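PDB 7ORX: probable benzoylformate decarboxylase from Rhodococcus jostii, which binds thiamine diphosphate and belongs to the thiamine diphosphate-dependent enzymes, with two TPP-binding domains on either side of a central domain in sequence. Local coordinates for residues C[377-380]-C[381-384]; C[243-246]-C[247-251]. All blocks are in the same frame, centred on the assembly; numbering follows the deposited sequence.

Interaction 1 of 2, residues C[377-380]-C[381-384]; sequences NEST and STSD. With TPP (thiamine diphosphate), chain I.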
ATOM      1  N   ASN C 377     -30.698  13.134   6.174  1.00 68.90           N
ATOM      2  CA  ASN C 377     -31.413  12.327   5.159  1.00 71.38           C
ATOM      3  C   ASN C 377     -30.598  11.097   4.783  1.00 72.97           C
ATOM      4  O   ASN C 377     -29.460  11.249   4.432  1.00 74.58           O
ATOM      5  CB  ASN C 377     -31.612  13.166   3.903  1.00 72.42           C
ATOM      6  CG  ASN C 377     -32.617  12.557   2.969  1.00 76.43           C
ATOM      7  OD1 ASN C 377     -32.567  11.365   2.711  1.00 82.87           O
ATOM      8  ND2 ASN C 377     -33.564  13.346   2.499  1.00 78.00           N
ATOM      9  N   GLU C 378     -31.176   9.910   4.821  1.00 77.36           N
ATOM     10  CA  GLU C 378     -30.557   8.696   4.242  1.00 80.81           C
ATOM     11  C   GLU C 378     -31.701   7.849   3.702  1.00 80.88           C
ATOM     12  O   GLU C 378     -31.953   6.766   4.221  1.00 83.20           O
ATOM     13  CB  GLU C 378     -29.702   7.995   5.289  1.00 83.24           C
ATOM     14  CG  GLU C 378     -28.813   6.904   4.698  1.00 88.93           C
ATOM     15  CD  GLU C 378     -27.840   6.276   5.701  1.00 97.31           C
ATOM     16  OE1 GLU C 378     -26.590   6.580   5.594  1.00 98.22           O
ATOM     17  OE2 GLU C 378     -28.317   5.543   6.640  1.00 97.23           O
ATOM     18  N   SER C 379     -32.434   8.419   2.759  1.00 83.27           N
ATOM     19  CA  SER C 379     -33.682   7.864   2.165  1.00 83.45           C
ATOM     20  C   SER C 379     -33.495   7.972   0.660  1.00 83.94           C
ATOM     21  O   SER C 379     -33.703   9.093   0.109  1.00 84.26           O
ATOM     22  CB  SER C 379     -34.913   8.595   2.624  1.00 82.77           C
ATOM     23  OG  SER C 379     -36.087   8.034   2.046  1.00 87.81           O
ATOM     24  N   THR C 380     -33.030   6.889   0.050  1.00 82.77           N
ATOM     25  CA  THR C 380     -32.325   6.957  -1.245  1.00 83.65           C
ATOM     26  C   THR C 380     -33.332   7.215  -2.369  1.00 84.06           C
ATOM     27  O   THR C 380     -32.992   8.025  -3.249  1.00 84.16           O
ATOM     28  CB  THR C 380     -31.361   5.769  -1.344  1.00 86.11           C
ATOM     29  OG1 THR C 380     -32.020   4.623  -0.844  1.00 82.91           O
ATOM     30  CG2 THR C 380     -30.118   5.966  -0.495  1.00 86.25           C
ATOM     31  N   SER C 381     -34.570   6.698  -2.286  1.00 85.78           N
ATOM     32  CA  SER C 381     -35.558   6.760  -3.406  1.00 84.27           C
ATOM     33  C   SER C 381     -36.457   7.999  -3.345  1.00 81.36           C
ATOM     34  O   SER C 381     -37.204   8.179  -4.295  1.00 79.53           O
ATOM     35  CB  SER C 381     -36.393   5.504  -3.478  1.00 86.31           C
ATOM     36  OG  SER C 381     -37.403   5.516  -2.489  1.00 86.62           O
ATOM     37  N   THR C 382     -36.339   8.854  -2.332  1.00 80.55           N
ATOM     38  CA  THR C 382     -37.285   9.957  -2.013  1.00 81.41           C
ATOM     39  C   THR C 382     -36.684  11.336  -2.308  1.00 84.39           C
ATOM     40  O   THR C 382     -37.172  12.328  -1.747  1.00 87.35           O
ATOM     41  CB  THR C 382     -37.623   9.917  -0.523  1.00 81.45           C
ATOM     42  OG1 THR C 382     -36.449  10.227   0.219  1.00 86.34           O
ATOM     43  CG2 THR C 382     -38.120   8.569  -0.066  1.00 83.76           C
ATOM     44  N   SER C 383     -35.644  11.427  -3.130  1.00 84.92           N
ATOM     45  CA  SER C 383     -34.889  12.691  -3.299  1.00 82.47           C
ATOM     46  C   SER C 383     -35.747  13.783  -3.968  1.00 80.45           C
ATOM     47  O   SER C 383     -35.857  14.868  -3.429  1.00 77.03           O
ATOM     48  CB  SER C 383     -33.629  12.436  -4.022  1.00 82.39           C
ATOM     49  OG  SER C 383     -32.640  13.137  -3.313  1.00 89.41           O
ATOM     50  N   ASP C 384     -36.312  13.519  -5.138  1.00 83.09           N
ATOM     51  CA  ASP C 384     -37.185  14.462  -5.900  1.00 85.97           C
ATOM     52  C   ASP C 384     -38.295  15.003  -4.978  1.00 85.37           C
ATOM     53  O   ASP C 384     -38.550  16.235  -5.001  1.00 87.27           O
ATOM     54  CB  ASP C 384     -37.743  13.777  -7.152  1.00 91.07           C
ATOM     55  CG  ASP C 384     -36.776  13.744  -8.330  1.00 96.99           C
ATOM     56  OD1 ASP C 384     -35.632  14.225  -8.174  1.00102.29           O
ATOM     57  OD2 ASP C 384     -37.175  13.245  -9.420  1.00103.47           O
TER
HETATM   58  N1' TPP I 601     -24.562  -1.026   1.200  1.00 77.55           N
HETATM   59  C2' TPP I 601     -24.088   0.149   1.634  1.00 80.67           C
HETATM   60  CM2 TPP I 601     -23.217   0.152   2.847  1.00 81.97           C
HETATM   61  N3' TPP I 601     -24.329   1.324   1.054  1.00 78.00           N
HETATM   62  C4' TPP I 601     -25.096   1.327  -0.048  1.00 78.49           C
HETATM   63  N4' TPP I 601     -25.313   2.522  -0.613  1.00 78.57           N
HETATM   64  C5' TPP I 601     -25.657   0.140  -0.577  1.00 77.74           C
HETATM   65  C6' TPP I 601     -25.329  -1.018   0.103  1.00 72.67           C
HETATM   66  C7' TPP I 601     -26.550   0.115  -1.807  1.00 83.19           C
HETATM   67  N3  TPP I 601     -27.870   0.760  -1.602  1.00 83.33           N
HETATM   68  C2  TPP I 601     -28.185   1.928  -2.170  1.00 87.60           C
HETATM   69  S1  TPP I 601     -29.796   2.422  -1.850  1.00 84.99           S
HETATM   70  C5  TPP I 601     -30.028   0.973  -0.918  1.00 91.47           C
HETATM   71  C4  TPP I 601     -28.894   0.234  -0.811  1.00 88.71           C
HETATM   72  CM4 TPP I 601     -28.736  -1.020  -0.001  1.00 85.90           C
HETATM   73  C6  TPP I 601     -31.386   0.623  -0.375  1.00 86.98           C
HETATM   74  C7  TPP I 601     -31.696   1.281   0.938  1.00 89.35           C
HETATM   75  O7  TPP I 601     -32.937   1.990   0.759  1.00 84.16           O
HETATM   76  PA  TPP I 601     -33.816   2.454   2.009  1.00 78.77           P
HETATM   77  O1A TPP I 601     -33.106   3.009   3.200  1.00 84.94           O
HETATM   78  O2A TPP I 601     -34.702   1.283   2.270  1.00109.98           O
HETATM   79  O3A TPP I 601     -34.578   3.641   1.246  1.00 76.23           O
HETATM   80  PB  TPP I 601     -35.509   3.574  -0.089  1.00 83.26           P
HETATM   81  O1B TPP I 601     -36.025   4.977  -0.366  1.00 70.48           O
HETATM   82  O2B TPP I 601     -34.653   3.023  -1.210  1.00 64.48           O
HETATM   83  O3B TPP I 601     -36.619   2.621   0.297  1.00 90.75           O
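Thr380 and Ser381 both reach the thiamine diphosphate, and its flat thiazolium ring is met by Thr380. The contact is at the sulfur, with Thr380 CB 3.7 Å from TPP S1 and the methyl alongside, tilted above the ring plane. The other flat group is the amide of Asn377. Its OD1 accepts a bond from Ser379 N at 2.9 Å, with the donor nearly in line with the C=O (167°), which makes an Asx turn at the end of strand 374-378. Further on, Ser379 OG donates to Thr382 OG1 at 2.9 Å. The Ser379 hydroxyl lies anti to the backbone N (chi1 -180°), and this carries it across to Thr382, at the N-cap position of helix 383-389, though the Thr382 side chain makes no capping bond. The bond ties the end of the strand to the start of the helix, while Leu456 packs against both residues.

The diphosphate is gripped close by, at the residues between Ser379 and Thr382. Ser381 holds TPP O1B twice: its backbone N lies 3.0 Å from O1B (N-H...O angle 152°), and its OG lies 2.6 Å from the same oxygen. Thr380 OG1 adds a weak bond to TPP O2B at 3.1 Å. Ser433, Gly432 and Ala463 also bond the cofactor, and the sodium ion, bound by Asp431, Asn458 and Thr460, lies about 6 Å from the Ser381 side chain.

Thr380 and Ser381 offer the terminal phosphate two neutral hydroxyls and a backbone N-H. The start of the helix and the nearby sodium ion may partly offset its negative charge.

Interaction 2 of 2, residues C[243-246]-C[247-251]; sequences CPFP and TRHPS
Phe245 reaches over to His249 across a tight turn of the central domain. From Phe245 CB the ring sets off anti to the backbone N (chi1 -159°), which carries it toward His249. One ring face is covered by its own neighbour, with Pro246 CD 3.3 Å above the plane and displaced toward the rim. Farther out, Phe245 CE2 comes within 3.6 Å of His249 CB. At the tip, Phe245 CZ lies 3.8 Å from His249 ND1 and also approaches Ser251 CB. The pair is an offset edge-to-face stack: the Phe245 edge points to the His249 face, with planes at 76° and centroids 5.2 Å apart. Pro250 CD covers the opposite face of the imidazole, so His249 is sandwiched between the phenyl edge and a proline.

The backbone follows a type I beta turn from Pro246 to His249, closed by a weak bond from His249 N to Pro246 O at 3.4 Å. Beside it, the Thr247 methyl CG2 rests 4.0 Å from Cys243 SG. The Thr247 hydroxyl turns elsewhere, to Met390 O and Leu392 N. Val224 of helix 220-230 packs on Phe245, Pro246 and His249.

His249 is held at both nitrogens. ND1 accepts from Ser251 N at 3.0 Å, with an N-H...N angle of 162° and the donor somewhat out of the ring plane, and NE2 bonds Glu228. An accepting ND1 is consistent with a proton on NE2 directed at the Glu228 carboxylate, a pairing that would fix the ring's rotation and keep its face turned to Phe245.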
ATOM      1  N   CYS C 243     -26.946  21.297   1.893  1.00 67.40           N
ATOM      2  CA  CYS C 243     -27.753  22.283   1.169  1.00 67.26           C
ATOM      3  C   CYS C 243     -27.082  23.644   1.295  1.00 66.91           C
ATOM      4  O   CYS C 243     -27.003  24.206   2.382  1.00 67.81           O
ATOM      5  CB  CYS C 243     -29.156  22.373   1.737  1.00 68.40           C
ATOM      6  SG  CYS C 243     -30.111  23.664   0.905  1.00 72.25           S
ATOM      7  N   PRO C 244     -26.512  24.168   0.207  1.00 65.94           N
ATOM      8  CA  PRO C 244     -25.762  25.411   0.254  1.00 67.39           C
ATOM      9  C   PRO C 244     -26.538  26.697  -0.022  1.00 68.26           C
ATOM     10  O   PRO C 244     -25.937  27.763  -0.170  1.00 70.82           O
ATOM     11  CB  PRO C 244     -24.764  25.198  -0.888  1.00 67.09           C
ATOM     12  CG  PRO C 244     -25.573  24.433  -1.897  1.00 67.78           C
ATOM     13  CD  PRO C 244     -26.362  23.464  -1.060  1.00 66.43           C
ATOM     14  N   PHE C 245     -27.853  26.617  -0.085  1.00 67.81           N
ATOM     15  CA  PHE C 245     -28.650  27.787  -0.531  1.00 68.01           C
ATOM     16  C   PHE C 245     -30.065  27.681  -0.003  1.00 68.36           C
ATOM     17  O   PHE C 245     -30.579  26.577   0.112  1.00 68.87           O
ATOM     18  CB  PHE C 245     -28.682  27.777  -2.053  1.00 67.38           C
ATOM     19  CG  PHE C 245     -28.996  29.096  -2.677  1.00 66.75           C
ATOM     20  CD1 PHE C 245     -28.018  30.064  -2.785  1.00 66.02           C
ATOM     21  CD2 PHE C 245     -30.238  29.330  -3.222  1.00 66.56           C
ATOM     22  CE1 PHE C 245     -28.289  31.279  -3.386  1.00 66.08           C
ATOM     23  CE2 PHE C 245     -30.508  30.547  -3.839  1.00 67.16           C
ATOM     24  CZ  PHE C 245     -29.537  31.531  -3.906  1.00 67.48           C
ATOM     25  N   PRO C 246     -30.747  28.805   0.288  1.00 69.14           N
ATOM     26  CA  PRO C 246     -32.153  28.743   0.707  1.00 68.90           C
ATOM     27  C   PRO C 246     -33.030  28.123  -0.403  1.00 67.54           C
ATOM     28  O   PRO C 246     -32.989  28.594  -1.495  1.00 67.02           O
ATOM     29  CB  PRO C 246     -32.526  30.211   0.999  1.00 69.31           C
ATOM     30  CG  PRO C 246     -31.265  31.033   0.931  1.00 69.04           C
ATOM     31  CD  PRO C 246     -30.221  30.171   0.232  1.00 69.55           C
ATOM     32  N   THR C 247     -33.795  27.074  -0.118  1.00 68.23           N
ATOM     33  CA  THR C 247     -34.621  26.357  -1.141  1.00 69.14           C
ATOM     34  C   THR C 247     -35.862  27.143  -1.563  1.00 69.00           C
ATOM     35  O   THR C 247     -36.521  26.653  -2.481  1.00 72.69           O
ATOM     36  CB  THR C 247     -35.095  24.973  -0.681  1.00 68.15           C
ATOM     37  OG1 THR C 247     -36.062  25.109   0.363  1.00 67.52           O
ATOM     38  CG2 THR C 247     -33.923  24.106  -0.263  1.00 67.75           C
ATOM     39  N   ARG C 248     -36.185  28.275  -0.930  1.00 69.28           N
ATOM     40  CA  ARG C 248     -37.377  29.074  -1.361  1.00 71.18           C
ATOM     41  C   ARG C 248     -36.902  30.468  -1.805  1.00 71.21           C
ATOM     42  O   ARG C 248     -37.677  31.400  -1.895  1.00 74.17           O
ATOM     43  CB  ARG C 248     -38.481  29.126  -0.294  1.00 70.25           C
ATOM     44  CG  ARG C 248     -38.941  27.763   0.197  1.00 71.21           C
ATOM     45  CD  ARG C 248     -39.533  26.907  -0.912  1.00 72.32           C
ATOM     46  NE  ARG C 248     -40.853  27.416  -1.341  1.00 74.33           N
ATOM     47  CZ  ARG C 248     -41.411  27.136  -2.525  1.00 76.61           C
ATOM     48  NH1 ARG C 248     -40.793  26.336  -3.377  1.00 77.77           N
ATOM     49  NH2 ARG C 248     -42.579  27.646  -2.871  1.00 77.83           N
ATOM     50  N   HIS C 249     -35.644  30.620  -2.072  1.00 70.12           N
ATOM     51  CA  HIS C 249     -35.158  31.847  -2.733  1.00 71.59           C
ATOM     52  C   HIS C 249     -35.611  31.864  -4.187  1.00 71.27           C
ATOM     53  O   HIS C 249     -35.635  30.834  -4.848  1.00 71.27           O
ATOM     54  CB  HIS C 249     -33.642  31.927  -2.620  1.00 70.71           C
ATOM     55  CG  HIS C 249     -33.128  33.247  -3.047  1.00 71.48           C
ATOM     56  ND1 HIS C 249     -32.811  33.483  -4.339  1.00 71.86           N
ATOM     57  CD2 HIS C 249     -32.890  34.391  -2.366  1.00 72.81           C
ATOM     58  CE1 HIS C 249     -32.388  34.735  -4.461  1.00 74.08           C
ATOM     59  NE2 HIS C 249     -32.406  35.313  -3.246  1.00 73.17           N
ATOM     60  N   PRO C 250     -35.954  33.038  -4.754  1.00 70.89           N
ATOM     61  CA  PRO C 250     -36.218  33.159  -6.190  1.00 71.39           C
ATOM     62  C   PRO C 250     -35.290  32.374  -7.124  1.00 71.92           C
ATOM     63  O   PRO C 250     -35.783  31.698  -7.997  1.00 73.78           O
ATOM     64  CB  PRO C 250     -36.088  34.671  -6.393  1.00 71.36           C
ATOM     65  CG  PRO C 250     -36.773  35.179  -5.139  1.00 71.99           C
ATOM     66  CD  PRO C 250     -36.191  34.303  -4.042  1.00 71.11           C
ATOM     67  N   SER C 251     -33.976  32.464  -6.908  1.00 71.93           N
ATOM     68  CA  SER C 251     -32.936  31.844  -7.767  1.00 70.30           C
ATOM     69  C   SER C 251     -32.955  30.315  -7.668  1.00 69.31           C
ATOM     70  O   SER C 251     -32.490  29.674  -8.596  1.00 68.52           O
ATOM     71  CB  SER C 251     -31.592  32.388  -7.453  1.00 70.10           C
ATOM     72  OG  SER C 251     -31.454  33.741  -7.914  1.00 71.91           O
TER

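How the interactions relate
Interaction 2 comes first in the chain and lies in a central-domain loop leading to strand 252-255, an outermost strand of its sheet within this chain. Interaction 1 sits where strand 374-378 passes into helix 383-389, in the C-terminal TPP-binding domain, beside a thiamine diphosphate. The nearest atoms of interactions 1 and 2 are about 10 Å apart and do not touch. Helix 383-389 bridges the gap: interaction 1 starts it, and the chain just past its end meets interaction 2. Both are partly buried. Interaction 1 is polar and serves a ligand, while interaction 2 rests mainly on aromatic and proline packing and meets no ligand.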